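Local coordinates for putative O-GlcNAcase nagJ (Clostridium perfringens, PDB 6PV5), which probably hydrolyses N-acetylhexosamine-containing glycans as a family 84 glycoside hydrolase, this chain being the portion of a longer protein that carries the catalytic barrel, at residues 437-441 / 442-446; 539-542 / 543-547; 548-551 / 552-556; 377-380 / 381-385. All coordinates share one frame; numbering follows the deposited sequence. Where two conformers were deposited one is given.

Interaction 1 (437-441 / 442-446). With EDO (1,2-ethanediol), chain E.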
ATOM      1  N   ASN A 437       4.842  -2.952   3.227  1.00 23.96           N
ATOM      2  CA  ASN A 437       6.261  -2.934   2.928  1.00 23.58           C
ATOM      3  C   ASN A 437       6.417  -3.034   1.405  1.00 25.80           C
ATOM      4  O   ASN A 437       6.044  -4.040   0.805  1.00 23.38           O
ATOM      5  CB  ASN A 437       7.000  -4.064   3.643  1.00 21.49           C
ATOM      6  CG  ASN A 437       8.505  -3.880   3.661  1.00 24.34           C
ATOM      7  OD1 ASN A 437       9.003  -2.791   3.379  1.00 26.02           O
ATOM      8  ND2 ASN A 437       9.239  -4.937   3.964  1.00 23.11           N
ATOM      9  N   PRO A 438       6.872  -1.959   0.728  1.00 25.93           N
ATOM     10  CA  PRO A 438       6.877  -1.917  -0.737  1.00 24.73           C
ATOM     11  C   PRO A 438       8.219  -2.407  -1.274  1.00 24.21           C
ATOM     12  O   PRO A 438       9.093  -2.823  -0.511  1.00 25.06           O
ATOM     13  CB  PRO A 438       6.648  -0.410  -0.986  1.00 26.32           C
ATOM     14  CG  PRO A 438       7.470   0.248   0.139  1.00 25.50           C
ATOM     15  CD  PRO A 438       7.312  -0.681   1.330  1.00 24.49           C
ATOM     16  N   MET A 439       8.365  -2.354  -2.604  1.00 26.82           N
ATOM     17  CA  MET A 439       9.600  -2.695  -3.291  1.00 26.01           C
ATOM     18  C   MET A 439      10.551  -1.499  -3.250  1.00 27.01           C
ATOM     19  O   MET A 439      10.099  -0.353  -3.170  1.00 24.37           O
ATOM     20  CB  MET A 439       9.304  -2.987  -4.772  1.00 25.17           C
ATOM     21  CG  MET A 439       8.484  -4.252  -4.993  1.00 26.37           C
ATOM     22  SD  MET A 439       8.292  -4.650  -6.763  1.00 27.56           S
ATOM     23  CE  MET A 439       7.073  -3.427  -7.213  1.00 21.23           C
ATOM     24  N   ARG A 440      11.847  -1.768  -3.443  1.00 26.35           N
ATOM     25  CA  ARG A 440      12.797  -0.673  -3.577  1.00 31.35           C
ATOM     26  C   ARG A 440      12.457   0.179  -4.799  1.00 30.87           C
ATOM     27  O   ARG A 440      12.927   1.313  -4.895  1.00 32.74           O
ATOM     28  CB  ARG A 440      14.240  -1.186  -3.591  1.00 31.99           C
ATOM     29  CG  ARG A 440      14.712  -1.768  -4.917  1.00 36.13           C
ATOM     30  CD  ARG A 440      16.223  -1.960  -4.832  1.00 39.99           C
ATOM     31  NE  ARG A 440      16.853  -2.289  -6.106  1.00 42.30           N
ATOM     32  CZ  ARG A 440      17.040  -3.534  -6.555  1.00 48.08           C
ATOM     33  NH1 ARG A 440      16.651  -4.572  -5.827  1.00 43.02           N
ATOM     34  NH2 ARG A 440      17.606  -3.733  -7.735  1.00 48.29           N
ATOM     35  N   PHE A 441      11.632  -0.369  -5.712  1.00 28.47           N
ATOM     36  CA  PHE A 441      11.200   0.307  -6.934  1.00 27.30           C
ATOM     37  C   PHE A 441       9.928   1.087  -6.654  1.00 30.82           C
ATOM     38  O   PHE A 441       8.843   0.507  -6.557  1.00 35.45           O
ATOM     39  CB  PHE A 441      10.937  -0.685  -8.072  1.00 28.02           C
ATOM     40  CG  PHE A 441      12.106  -1.606  -8.333  1.00 29.37           C
ATOM     41  CD1 PHE A 441      13.260  -1.134  -8.951  1.00 28.82           C
ATOM     42  CD2 PHE A 441      12.067  -2.929  -7.913  1.00 29.03           C
ATOM     43  CE1 PHE A 441      14.346  -1.979  -9.146  1.00 31.74           C
ATOM     44  CE2 PHE A 441      13.137  -3.785  -8.123  1.00 29.75           C
ATOM     45  CZ  PHE A 441      14.281  -3.303  -8.740  1.00 33.91           C
ATOM     46  N   SER A 442      10.081   2.411  -6.542  1.00 30.71           N
ATOM     47  CA  SER A 442       9.039   3.260  -5.993  1.00 30.73           C
ATOM     48  C   SER A 442       7.815   3.280  -6.900  1.00 30.87           C
ATOM     49  O   SER A 442       6.704   2.975  -6.471  1.00 28.72           O
ATOM     50  CB  SER A 442       9.552   4.657  -5.767  1.00 32.42           C
ATOM     51  OG  SER A 442       8.482   5.494  -5.368  1.00 34.06           O
ATOM     52  N   ASP A 443       7.994   3.688  -8.159  1.00 30.66           N
ATOM     53  CA  ASP A 443       6.820   3.815  -9.008  1.00 28.08           C
ATOM     54  C   ASP A 443       6.157   2.454  -9.205  1.00 24.85           C
ATOM     55  O   ASP A 443       4.941   2.358  -9.236  1.00 27.04           O
ATOM     56  CB  ASP A 443       7.109   4.645 -10.261  1.00 30.43           C
ATOM     57  CG  ASP A 443       7.089   6.133  -9.952  1.00 34.43           C
ATOM     58  OD1 ASP A 443       6.006   6.769 -10.138  1.00 36.22           O
ATOM     59  OD2 ASP A 443       8.136   6.644  -9.511  1.00 32.86           O
ATOM     60  N   ALA A 444       6.956   1.390  -9.276  1.00 25.57           N
ATOM     61  CA  ALA A 444       6.410   0.075  -9.587  1.00 26.62           C
ATOM     62  C   ALA A 444       5.610  -0.472  -8.394  1.00 29.05           C
ATOM     63  O   ALA A 444       4.763  -1.353  -8.570  1.00 26.99           O
ATOM     64  CB  ALA A 444       7.524  -0.860 -10.020  1.00 21.37           C
ATOM     65  N   SER A 445       5.846   0.102  -7.200  1.00 28.48           N
ATOM     66  CA  SER A 445       5.175  -0.283  -5.960  1.00 28.58           C
ATOM     67  C   SER A 445       3.784   0.349  -5.871  1.00 29.25           C
ATOM     68  O   SER A 445       2.986  -0.016  -5.025  1.00 30.01           O
ATOM     69  CB  SER A 445       5.980   0.146  -4.762  1.00 23.75           C
ATOM     70  OG  SER A 445       7.024  -0.767  -4.517  1.00 26.98           O
ATOM     71  N   LYS A 446       3.492   1.332  -6.713  1.00 27.30           N
ATOM     72  CA  LYS A 446       2.295   2.113  -6.450  1.00 28.58           C
ATOM     73  C   LYS A 446       0.992   1.317  -6.580  1.00 27.07           C
ATOM     74  O   LYS A 446       0.099   1.525  -5.782  1.00 26.27           O
ATOM     75  CB  LYS A 446       2.290   3.421  -7.239  1.00 25.33           C
ATOM     76  CG  LYS A 446       3.351   4.392  -6.758  1.00 27.33           C
ATOM     77  CD  LYS A 446       3.317   5.715  -7.498  1.00 31.38           C
ATOM     78  CE  LYS A 446       4.458   6.635  -7.098  1.00 30.54           C
ATOM     79  NZ  LYS A 446       4.429   7.866  -7.929  1.00 33.68           N
TER
HETATM   80  C1  EDO E 604      19.045   0.454  -8.009  1.00 60.22           C
HETATM   81  O1  EDO E 604      19.794  -0.743  -7.856  1.00 60.08           O
HETATM   82  C2  EDO E 604      17.628   0.232  -8.401  1.00 60.59           C
HETATM   83  O2  EDO E 604      16.656   0.730  -7.481  1.00 56.73           O
HETATM   84  O   HOH W   1      12.912   3.459  -7.006  1.00 33.22           O
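F441 sets its CB against the CB of A444 and offers one face of its ring to R440, whose CG lies 4.0 Å above the ring plane, over the centre. Both belong to the loop leaving strand 431-436, the last strand of the parallel eight-stranded beta/alpha (TIM) barrel, before helix 446-457. Farther out, F441 CZ stands 3.4 Å above the middle of the R440 guanidinium. At the edge of that guanidinium lies an ethanediol molecule, its C2 in the plane; NE makes a weak 3.3 Å bond to O2 of the diol, while NH1 forms a salt bridge with E412. The crowded position of R440 CG, between backbone N and carbonyl carbon (chi1 79°), starts an extended chain that can run along the phenyl group.

The loop illustrates how one hydroxyl can order a turn that lacks regular helical bonding. S445 OG receives M439 N at 2.8 Å and itself donates to F441 O at 3.0 Å, approaching from 39° outside the carbonyl plane; S445 N adds a weak bond to the same oxygen. P438 CB and M439 CB both lie against this buried hydroxyl. The bent thioether of M439 brings CE to 3.8 Å from A444 CB.

A water bridges R440 O and S442 N, while S442 OG binds Q208 of helix 202-214. K446 NZ pairs with both D207 and D443, meeting D443 OD1 at 2.9 Å from above the carboxylate plane, and the same OD1 probably also receives N547 ND2.

Interaction 2 (539-542 / 543-547)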
ATOM      1  N   ASN A 539       5.259  -2.789 -26.744  1.00 26.79           N
ATOM      2  CA  ASN A 539       5.452  -1.637 -27.613  1.00 27.46           C
ATOM      3  C   ASN A 539       4.445  -0.547 -27.283  1.00 29.05           C
ATOM      4  O   ASN A 539       4.802   0.643 -27.283  1.00 24.76           O
ATOM      5  CB  ASN A 539       5.347  -2.013 -29.095  1.00 30.82           C
ATOM      6  CG  ASN A 539       6.627  -2.628 -29.636  1.00 34.40           C
ATOM      7  OD1 ASN A 539       7.560  -2.897 -28.886  1.00 32.13           O
ATOM      8  ND2 ASN A 539       6.685  -2.851 -30.942  1.00 35.50           N
ATOM      9  N   LYS A 540       3.180  -0.948 -27.036  1.00 28.06           N
ATOM     10  CA  LYS A 540       2.173   0.075 -26.788  1.00 29.71           C
ATOM     11  C   LYS A 540       2.461   0.779 -25.463  1.00 29.80           C
ATOM     12  O   LYS A 540       2.274   1.993 -25.352  1.00 30.08           O
ATOM     13  CB  LYS A 540       0.751  -0.483 -26.697  1.00 34.26           C
ATOM     14  CG  LYS A 540       0.130  -1.065 -27.960  1.00 36.62           C
ATOM     15  CD  LYS A 540      -1.022  -1.982 -27.552  1.00 41.15           C
ATOM     16  CE  LYS A 540      -1.531  -2.917 -28.631  1.00 49.89           C
ATOM     17  NZ  LYS A 540      -2.401  -2.222 -29.605  1.00 50.96           N
ATOM     18  N   LEU A 541       2.877   0.005 -24.444  1.00 28.24           N
ATOM     19  CA  LEU A 541       3.234   0.618 -23.173  1.00 29.67           C
ATOM     20  C   LEU A 541       4.505   1.458 -23.314  1.00 29.30           C
ATOM     21  O   LEU A 541       4.591   2.535 -22.734  1.00 28.32           O
ATOM     22  CB  LEU A 541       3.401  -0.465 -22.105  1.00 29.82           C
ATOM     23  CG  LEU A 541       2.085  -1.083 -21.637  1.00 31.24           C
ATOM     24  CD1 LEU A 541       2.353  -2.368 -20.880  1.00 29.22           C
ATOM     25  CD2 LEU A 541       1.315  -0.075 -20.781  1.00 29.91           C
ATOM     26  N   ARG A 542       5.488   0.976 -24.092  1.00 26.32           N
ATOM     27  CA  ARG A 542       6.734   1.725 -24.190  1.00 28.59           C
ATOM     28  C   ARG A 542       6.460   3.059 -24.884  1.00 31.45           C
ATOM     29  O   ARG A 542       7.056   4.092 -24.564  1.00 32.54           O
ATOM     30  CB  ARG A 542       7.835   0.912 -24.870  1.00 28.53           C
ATOM     31  CG  ARG A 542       9.211   1.572 -24.794  1.00 29.66           C
ATOM     32  CD  ARG A 542      10.236   0.657 -25.434  1.00 27.48           C
ATOM     33  NE  ARG A 542      10.284  -0.663 -24.832  1.00 26.83           N
ATOM     34  CZ  ARG A 542       9.805  -1.801 -25.346  1.00 30.35           C
ATOM     35  NH1 ARG A 542       9.188  -1.810 -26.520  1.00 28.33           N
ATOM     36  NH2 ARG A 542       9.933  -2.926 -24.656  1.00 25.41           N
ATOM     37  N   SER A 543       5.473   3.040 -25.773  1.00 29.98           N
ATOM     38  CA  SER A 543       5.117   4.230 -26.516  1.00 34.04           C
ATOM     39  C   SER A 543       4.268   5.216 -25.703  1.00 36.22           C
ATOM     40  O   SER A 543       4.467   6.425 -25.826  1.00 36.72           O
ATOM     41  CB  SER A 543       4.473   3.845 -27.825  1.00 33.73           C
ATOM     42  OG  SER A 543       3.839   4.974 -28.371  1.00 46.24           O
ATOM     43  N   ASN A 544       3.324   4.728 -24.881  1.00 35.29           N
ATOM     44  CA  ASN A 544       2.242   5.578 -24.391  1.00 33.47           C
ATOM     45  C   ASN A 544       2.179   5.682 -22.869  1.00 35.47           C
ATOM     46  O   ASN A 544       1.437   6.504 -22.356  1.00 37.40           O
ATOM     47  CB  ASN A 544       0.880   5.087 -24.875  1.00 35.09           C
ATOM     48  CG  ASN A 544       0.802   5.147 -26.384  1.00 41.66           C
ATOM     49  OD1 ASN A 544       1.181   6.158 -26.970  1.00 40.33           O
ATOM     50  ND2 ASN A 544       0.418   4.044 -27.015  1.00 44.97           N
ATOM     51  N   LEU A 545       2.906   4.850 -22.123  1.00 31.69           N
ATOM     52  CA  LEU A 545       2.777   4.960 -20.675  1.00 32.79           C
ATOM     53  C   LEU A 545       3.356   6.295 -20.199  1.00 32.24           C
ATOM     54  O   LEU A 545       4.537   6.577 -20.421  1.00 31.97           O
ATOM     55  CB  LEU A 545       3.484   3.760 -20.042  1.00 31.79           C
ATOM     56  CG  LEU A 545       3.218   3.527 -18.557  1.00 32.39           C
ATOM     57  CD1 LEU A 545       1.739   3.212 -18.294  1.00 28.80           C
ATOM     58  CD2 LEU A 545       4.109   2.396 -18.072  1.00 31.90           C
ATOM     59  N   GLU A 546       2.534   7.109 -19.518  1.00 34.70           N
ATOM     60  CA  GLU A 546       2.928   8.469 -19.160  1.00 33.63           C
ATOM     61  C   GLU A 546       3.975   8.475 -18.049  1.00 33.31           C
ATOM     62  O   GLU A 546       4.833   9.346 -18.008  1.00 35.40           O
ATOM     63  CB  GLU A 546       1.722   9.311 -18.736  1.00 33.06           C
ATOM     64  N   ASN A 547       3.883   7.522 -17.124  1.00 31.34           N
ATOM     65  CA  ASN A 547       4.825   7.446 -16.018  1.00 30.75           C
ATOM     66  C   ASN A 547       6.116   6.796 -16.516  1.00 29.95           C
ATOM     67  O   ASN A 547       6.181   5.577 -16.644  1.00 31.29           O
ATOM     68  CB  ASN A 547       4.187   6.668 -14.858  1.00 30.33           C
ATOM     69  CG  ASN A 547       5.005   6.654 -13.588  1.00 31.53           C
ATOM     70  OD1 ASN A 547       6.233   6.731 -13.616  1.00 32.04           O
ATOM     71  ND2 ASN A 547       4.326   6.560 -12.459  1.00 32.94           N
TER
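L541 and L545, one turn apart, lie askew to each other, and their side chains meet through single methyls, L541 CD2 and L545 CD1 at 4.1 Å. They close helix 521-544 where it turns into helix 548-579, the two forming an antiparallel helical hairpin. L545 is the first residue to leave helical geometry, yet its N still reaches back to L541 O in a fairly straight bond of 2.9 Å (159°). With CG anti to its backbone N (chi1 -168°), L545 turns CD2 to L551 of the next helix while CD1 faces L541, and L541 leans on L558 and M479. L541 O also takes a weak second bond from N544 N, a donor whose main acceptor is K540 O at 3.0 Å. The N544 side chain lies beside that carbonyl, CB 3.4 Å from K540 O.

On another side of the helix R542 folds at chi3 (-57°), turning its guanidinium back along the preceding turn. N539 OD1 then lies in the guanidinium plane at its edge, weakly bonded to NH1, while NE forms the stronger salt bridge with D555 across the hairpin. The turn finishes at N547, whose OD1 accepts L550 N and so caps the start of helix 548-579.

Interaction 3 (548-551 / 552-556); sequences KALL and NQLDS
L550 and L554 touch through their CD1 methyls at 3.4 Å, tighter than ordinary van der Waals contact. The two side chains cross obliquely, and L554 CG also presses on the backbone of the preceding turn, 3.2 Å from L550 O. Q553 runs extended beyond CG, its CB, CG and CD all passing close to A549 O.

Behind this first shell stands the opening of helix 548-579, an example of a helix that starts regularly and is then perturbed. N552 N bonds K548 O at 2.9 Å and nearly straight (164°), and Q553 N bonds A549 O at 3.0 Å. L554 N, by contrast, divides itself between L551 O and a weaker bond to L550 O; it stands well above the plane of the L551 carbonyl. The phi of L554, -101°, fits this distortion. K548 bends early (chi2 -59°), sending NZ back to L545 O.

Around the helix the apolar residues find their partners. L550 and L554 pack on F483 of helix 480-487, and L554 meets F486 as well. Q553 OE1 takes a weak bond from A444 N in the loop between barrel strand 431-436 and helix 446-457, and L551 faces the end of helix 521-544.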
ATOM      1  N   LYS A 548       7.155   7.606 -16.767  1.00 28.86           N
ATOM      2  CA  LYS A 548       8.381   7.109 -17.373  1.00 30.77           C
ATOM      3  C   LYS A 548       9.319   6.451 -16.354  1.00 31.21           C
ATOM      4  O   LYS A 548      10.127   5.598 -16.728  1.00 31.20           O
ATOM      5  CB  LYS A 548       9.090   8.219 -18.164  1.00 31.95           C
ATOM      6  CG  LYS A 548       8.260   8.897 -19.251  1.00 33.22           C
ATOM      7  CD  LYS A 548       7.750   7.955 -20.309  1.00 30.13           C
ATOM      8  CE  LYS A 548       6.826   8.624 -21.306  1.00 30.38           C
ATOM      9  NZ  LYS A 548       6.329   7.645 -22.306  1.00 31.17           N
ATOM     10  N   ALA A 549       9.284   6.862 -15.078  1.00 27.43           N
ATOM     11  CA  ALA A 549      10.052   6.104 -14.092  1.00 27.64           C
ATOM     12  C   ALA A 549       9.518   4.674 -14.033  1.00 27.69           C
ATOM     13  O   ALA A 549      10.282   3.708 -13.962  1.00 29.51           O
ATOM     14  CB  ALA A 549       9.995   6.770 -12.723  1.00 28.12           C
ATOM     15  N   LEU A 550       8.187   4.544 -14.091  1.00 27.36           N
ATOM     16  CA  LEU A 550       7.566   3.233 -14.059  1.00 27.36           C
ATOM     17  C   LEU A 550       7.981   2.433 -15.299  1.00 26.69           C
ATOM     18  O   LEU A 550       8.354   1.273 -15.205  1.00 28.99           O
ATOM     19  CB  LEU A 550       6.044   3.404 -13.990  1.00 27.02           C
ATOM     20  CG  LEU A 550       5.248   2.090 -14.006  1.00 31.49           C
ATOM     21  CD1 LEU A 550       5.770   1.126 -12.948  1.00 31.28           C
ATOM     22  CD2 LEU A 550       3.780   2.357 -13.757  1.00 30.53           C
ATOM     23  N   LEU A 551       7.913   3.058 -16.472  1.00 27.94           N
ATOM     24  CA  LEU A 551       8.280   2.385 -17.711  1.00 28.13           C
ATOM     25  C   LEU A 551       9.722   1.878 -17.639  1.00 28.47           C
ATOM     26  O   LEU A 551       9.990   0.719 -17.959  1.00 28.43           O
ATOM     27  CB  LEU A 551       8.051   3.339 -18.886  1.00 27.46           C
ATOM     28  CG  LEU A 551       8.592   2.885 -20.247  1.00 30.40           C
ATOM     29  CD1 LEU A 551       8.031   1.525 -20.656  1.00 28.24           C
ATOM     30  CD2 LEU A 551       8.293   3.943 -21.315  1.00 27.83           C
ATOM     31  N   ASN A 552      10.640   2.730 -17.163  1.00 25.19           N
ATOM     32  CA  ASN A 552      12.038   2.353 -17.042  1.00 25.11           C
ATOM     33  C   ASN A 552      12.233   1.192 -16.066  1.00 27.33           C
ATOM     34  O   ASN A 552      13.071   0.326 -16.299  1.00 27.99           O
ATOM     35  CB  ASN A 552      12.916   3.574 -16.720  1.00 25.61           C
ATOM     36  CG  ASN A 552      13.216   4.410 -17.955  1.00 29.07           C
ATOM     37  OD1 ASN A 552      13.329   3.882 -19.063  1.00 27.40           O
ATOM     38  ND2 ASN A 552      13.351   5.712 -17.778  1.00 28.18           N
ATOM     39  N   GLN A 553      11.481   1.173 -14.952  1.00 29.25           N
ATOM     40  CA  GLN A 553      11.659   0.121 -13.958  1.00 27.24           C
ATOM     41  C   GLN A 553      11.270  -1.237 -14.551  1.00 26.91           C
ATOM     42  O   GLN A 553      11.832  -2.268 -14.188  1.00 23.78           O
ATOM     43  CB  GLN A 553      10.859   0.459 -12.697  1.00 26.78           C
ATOM     44  CG  GLN A 553      11.608   1.375 -11.734  1.00 28.19           C
ATOM     45  CD  GLN A 553      10.684   2.051 -10.747  1.00 35.89           C
ATOM     46  OE1 GLN A 553       9.495   1.744 -10.648  1.00 35.11           O
ATOM     47  NE2 GLN A 553      11.216   3.016 -10.015  1.00 38.88           N
ATOM     48  N   LEU A 554      10.319  -1.217 -15.487  1.00 26.60           N
ATOM     49  CA  LEU A 554       9.677  -2.410 -16.020  1.00 26.21           C
ATOM     50  C   LEU A 554      10.238  -2.819 -17.386  1.00 27.54           C
ATOM     51  O   LEU A 554       9.840  -3.843 -17.943  1.00 27.13           O
ATOM     52  CB  LEU A 554       8.195  -2.054 -16.165  1.00 26.55           C
ATOM     53  CG  LEU A 554       7.466  -1.826 -14.838  1.00 28.51           C
ATOM     54  CD1 LEU A 554       6.004  -1.493 -15.070  1.00 28.94           C
ATOM     55  CD2 LEU A 554       7.615  -3.046 -13.933  1.00 25.18           C
ATOM     56  N   ASP A 555      11.151  -2.030 -17.952  1.00 27.81           N
ATOM     57  CA  ASP A 555      11.462  -2.208 -19.373  1.00 29.85           C
ATOM     58  C   ASP A 555      11.969  -3.605 -19.707  1.00 27.33           C
ATOM     59  O   ASP A 555      11.534  -4.153 -20.714  1.00 29.75           O
ATOM     60  CB  ASP A 555      12.406  -1.181 -20.003  1.00 28.48           C
ATOM     61  CG  ASP A 555      12.409  -1.330 -21.531  1.00 31.63           C
ATOM     62  OD1 ASP A 555      11.446  -0.867 -22.197  1.00 30.50           O
ATOM     63  OD2 ASP A 555      13.324  -1.971 -22.036  1.00 30.19           O
ATOM     64  N   SER A 556      12.899  -4.161 -18.918  1.00 29.04           N
ATOM     65  CA  SER A 556      13.380  -5.520 -19.161  1.00 31.80           C
ATOM     66  C   SER A 556      12.254  -6.555 -19.066  1.00 32.80           C
ATOM     67  O   SER A 556      12.235  -7.533 -19.833  1.00 30.74           O
ATOM     68  CB  SER A 556      14.496  -5.892 -18.242  1.00 33.52           C
ATOM     69  OG  SER A 556      15.587  -5.036 -18.465  1.00 44.73           O
TER

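Interaction 4 (377-380 / 381-385)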
ATOM      1  N   VAL A 377       7.078 -14.899   8.084  1.00 23.44           N
ATOM      2  CA  VAL A 377       7.723 -13.695   7.594  1.00 23.71           C
ATOM      3  C   VAL A 377       7.026 -13.167   6.342  1.00 27.03           C
ATOM      4  O   VAL A 377       6.712 -11.976   6.256  1.00 29.53           O
ATOM      5  CB  VAL A 377       9.224 -13.946   7.389  1.00 24.85           C
ATOM      6  CG1 VAL A 377       9.946 -12.673   6.946  1.00 23.88           C
ATOM      7  CG2 VAL A 377       9.827 -14.498   8.669  1.00 22.06           C
ATOM      8  N   ILE A 378       6.779 -14.055   5.371  1.00 26.69           N
ATOM      9  CA  ILE A 378       5.975 -13.712   4.204  1.00 28.21           C
ATOM     10  C   ILE A 378       4.831 -14.731   4.103  1.00 29.21           C
ATOM     11  O   ILE A 378       5.011 -15.802   3.544  1.00 25.90           O
ATOM     12  CB  ILE A 378       6.831 -13.677   2.909  1.00 30.81           C
ATOM     13  CG1 ILE A 378       8.158 -12.920   3.081  1.00 29.53           C
ATOM     14  CG2 ILE A 378       6.038 -13.110   1.728  1.00 29.14           C
ATOM     15  CD1 ILE A 378       9.296 -13.535   2.304  1.00 34.95           C
ATOM     16  N   PRO A 379       3.617 -14.458   4.644  1.00 29.18           N
ATOM     17  CA  PRO A 379       2.547 -15.468   4.684  1.00 28.03           C
ATOM     18  C   PRO A 379       1.993 -15.770   3.290  1.00 27.44           C
ATOM     19  O   PRO A 379       1.447 -14.883   2.626  1.00 25.44           O
ATOM     20  CB  PRO A 379       1.470 -14.826   5.573  1.00 28.05           C
ATOM     21  CG  PRO A 379       2.241 -13.756   6.343  1.00 28.20           C
ATOM     22  CD  PRO A 379       3.229 -13.211   5.319  1.00 26.81           C
ATOM     23  N   PRO A 380       2.137 -17.035   2.820  1.00 25.51           N
ATOM     24  CA  PRO A 380       1.831 -17.393   1.434  1.00 26.38           C
ATOM     25  C   PRO A 380       0.349 -17.272   1.111  1.00 26.18           C
ATOM     26  O   PRO A 380      -0.023 -17.033  -0.035  1.00 26.99           O
ATOM     27  CB  PRO A 380       2.328 -18.850   1.284  1.00 26.39           C
ATOM     28  CG  PRO A 380       2.432 -19.368   2.693  1.00 28.86           C
ATOM     29  CD  PRO A 380       2.689 -18.166   3.583  1.00 24.38           C
ATOM     30  N   ASN A 381      -0.478 -17.362   2.149  0.54 25.48           N
ATOM     31  CA  ASN A 381      -1.915 -17.394   1.963  0.54 26.94           C
ATOM     32  C   ASN A 381      -2.592 -16.295   2.788  0.54 27.42           C
ATOM     33  O   ASN A 381      -3.675 -16.517   3.331  0.54 25.67           O
ATOM     34  CB  ASN A 381      -2.437 -18.788   2.325  0.54 29.03           C
ATOM     35  CG  ASN A 381      -3.920 -18.965   2.085  0.54 31.59           C
ATOM     36  OD1 ASN A 381      -4.507 -18.260   1.268  0.54 31.58           O
ATOM     37  ND2 ASN A 381      -4.527 -19.909   2.795  0.54 29.24           N
ATOM     38  N   GLY A 382      -1.975 -15.104   2.846  1.00 26.51           N
ATOM     39  CA  GLY A 382      -2.541 -13.971   3.571  1.00 24.89           C
ATOM     40  C   GLY A 382      -2.654 -14.227   5.081  1.00 28.33           C
ATOM     41  O   GLY A 382      -1.841 -14.947   5.659  1.00 28.08           O
ATOM     42  N   VAL A 383      -3.651 -13.595   5.718  1.00 27.46           N
ATOM     43  CA  VAL A 383      -3.770 -13.541   7.167  1.00 26.15           C
ATOM     44  C   VAL A 383      -5.260 -13.618   7.476  1.00 27.48           C
ATOM     45  O   VAL A 383      -6.054 -12.812   6.977  1.00 30.05           O
ATOM     46  CB  VAL A 383      -3.164 -12.261   7.796  1.00 27.84           C
ATOM     47  CG1 VAL A 383      -3.372 -12.258   9.310  1.00 28.32           C
ATOM     48  CG2 VAL A 383      -1.672 -12.062   7.485  1.00 23.91           C
ATOM     49  N   SER A 384      -5.631 -14.636   8.248  1.00 24.68           N
ATOM     50  CA  SER A 384      -7.027 -14.851   8.588  1.00 27.56           C
ATOM     51  C   SER A 384      -7.338 -14.188   9.935  1.00 28.43           C
ATOM     52  O   SER A 384      -6.432 -13.916  10.727  1.00 27.29           O
ATOM     53  CB  SER A 384      -7.283 -16.313   8.669  1.00 26.07           C
ATOM     54  OG  SER A 384      -6.649 -16.808   9.838  1.00 27.37           O
ATOM     55  N   LEU A 385      -8.633 -13.983  10.212  1.00 28.62           N
ATOM     56  CA  LEU A 385      -9.044 -13.462  11.515  1.00 30.57           C
ATOM     57  C   LEU A 385      -8.492 -14.332  12.632  1.00 27.78           C
ATOM     58  O   LEU A 385      -8.008 -13.804  13.629  1.00 29.14           O
ATOM     59  CB  LEU A 385     -10.574 -13.366  11.622  1.00 31.97           C
ATOM     60  CG  LEU A 385     -11.120 -12.719  12.901  1.00 35.02           C
ATOM     61  CD1 LEU A 385     -10.527 -11.337  13.124  1.00 31.91           C
ATOM     62  CD2 LEU A 385     -12.637 -12.599  12.825  1.00 38.43           C
TER
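P379 and G382 are joined by the one hydrogen bond of this contact: G382 N donates to P379 O, weakly, at 3.4 Å and 146°. It closes a beta turn, P379-P380-N381-G382, whose CA atoms at either end are 5.4 Å apart. P380 begins the turn in type I fashion, but N381 distorts it. Proline suits the second position, for its ring restrains phi to the value needed there and it has no N-H to offer. G382 leaves the turn with positive phi (64°), a conformation that favours glycine.

Van der Waals contacts are sparse. The ring of P379 comes alongside the backbone, with CB 3.3 Å from G382 O. The apolar contact is made by P379 CG, 4.4 Å from V383 CG2; with CG1 of V383 anti to its backbone N, CG2 is left as the branch facing the proline ring.

Polar groups outside the turn bind its carbonyls: P379 O accepts T495 OG1, and P380 O accepts R492 NH1. At the far end S384 is the N-cap of helix 385-395; its OG caps a backbone N of that helix and its own N bonds D387 OD2, as in a capping box.

Within the barrel, the turn belongs to the loop from strand 369-372 to helix 385-395. P379 and V383 both rest on W403 of the next strand, 399-403, while backbone bonds link V383 to D422 and D424.

In the fold
Interactions 1, 2 and 3 form one connected patch where the barrel meets the helical region that follows it, which resembles the hyaluronidase post-catalytic domain, whereas interaction 4 stands apart on the barrel. Centres of interactions 2 and 3 are about 9 Å apart, joined by the salt bridge across the helical hairpin. Interaction 3 lies about 12 Å from interaction 1, centre to centre, with L550 CD1 packed 3.6 Å from A444 CA. Interaction 4 comes within about 8 Å of interaction 1 at the nearest atoms. All four lie away from D305, the predicted proton donor, and the ethanediol beside interaction 1 is probably a crystallisation additive.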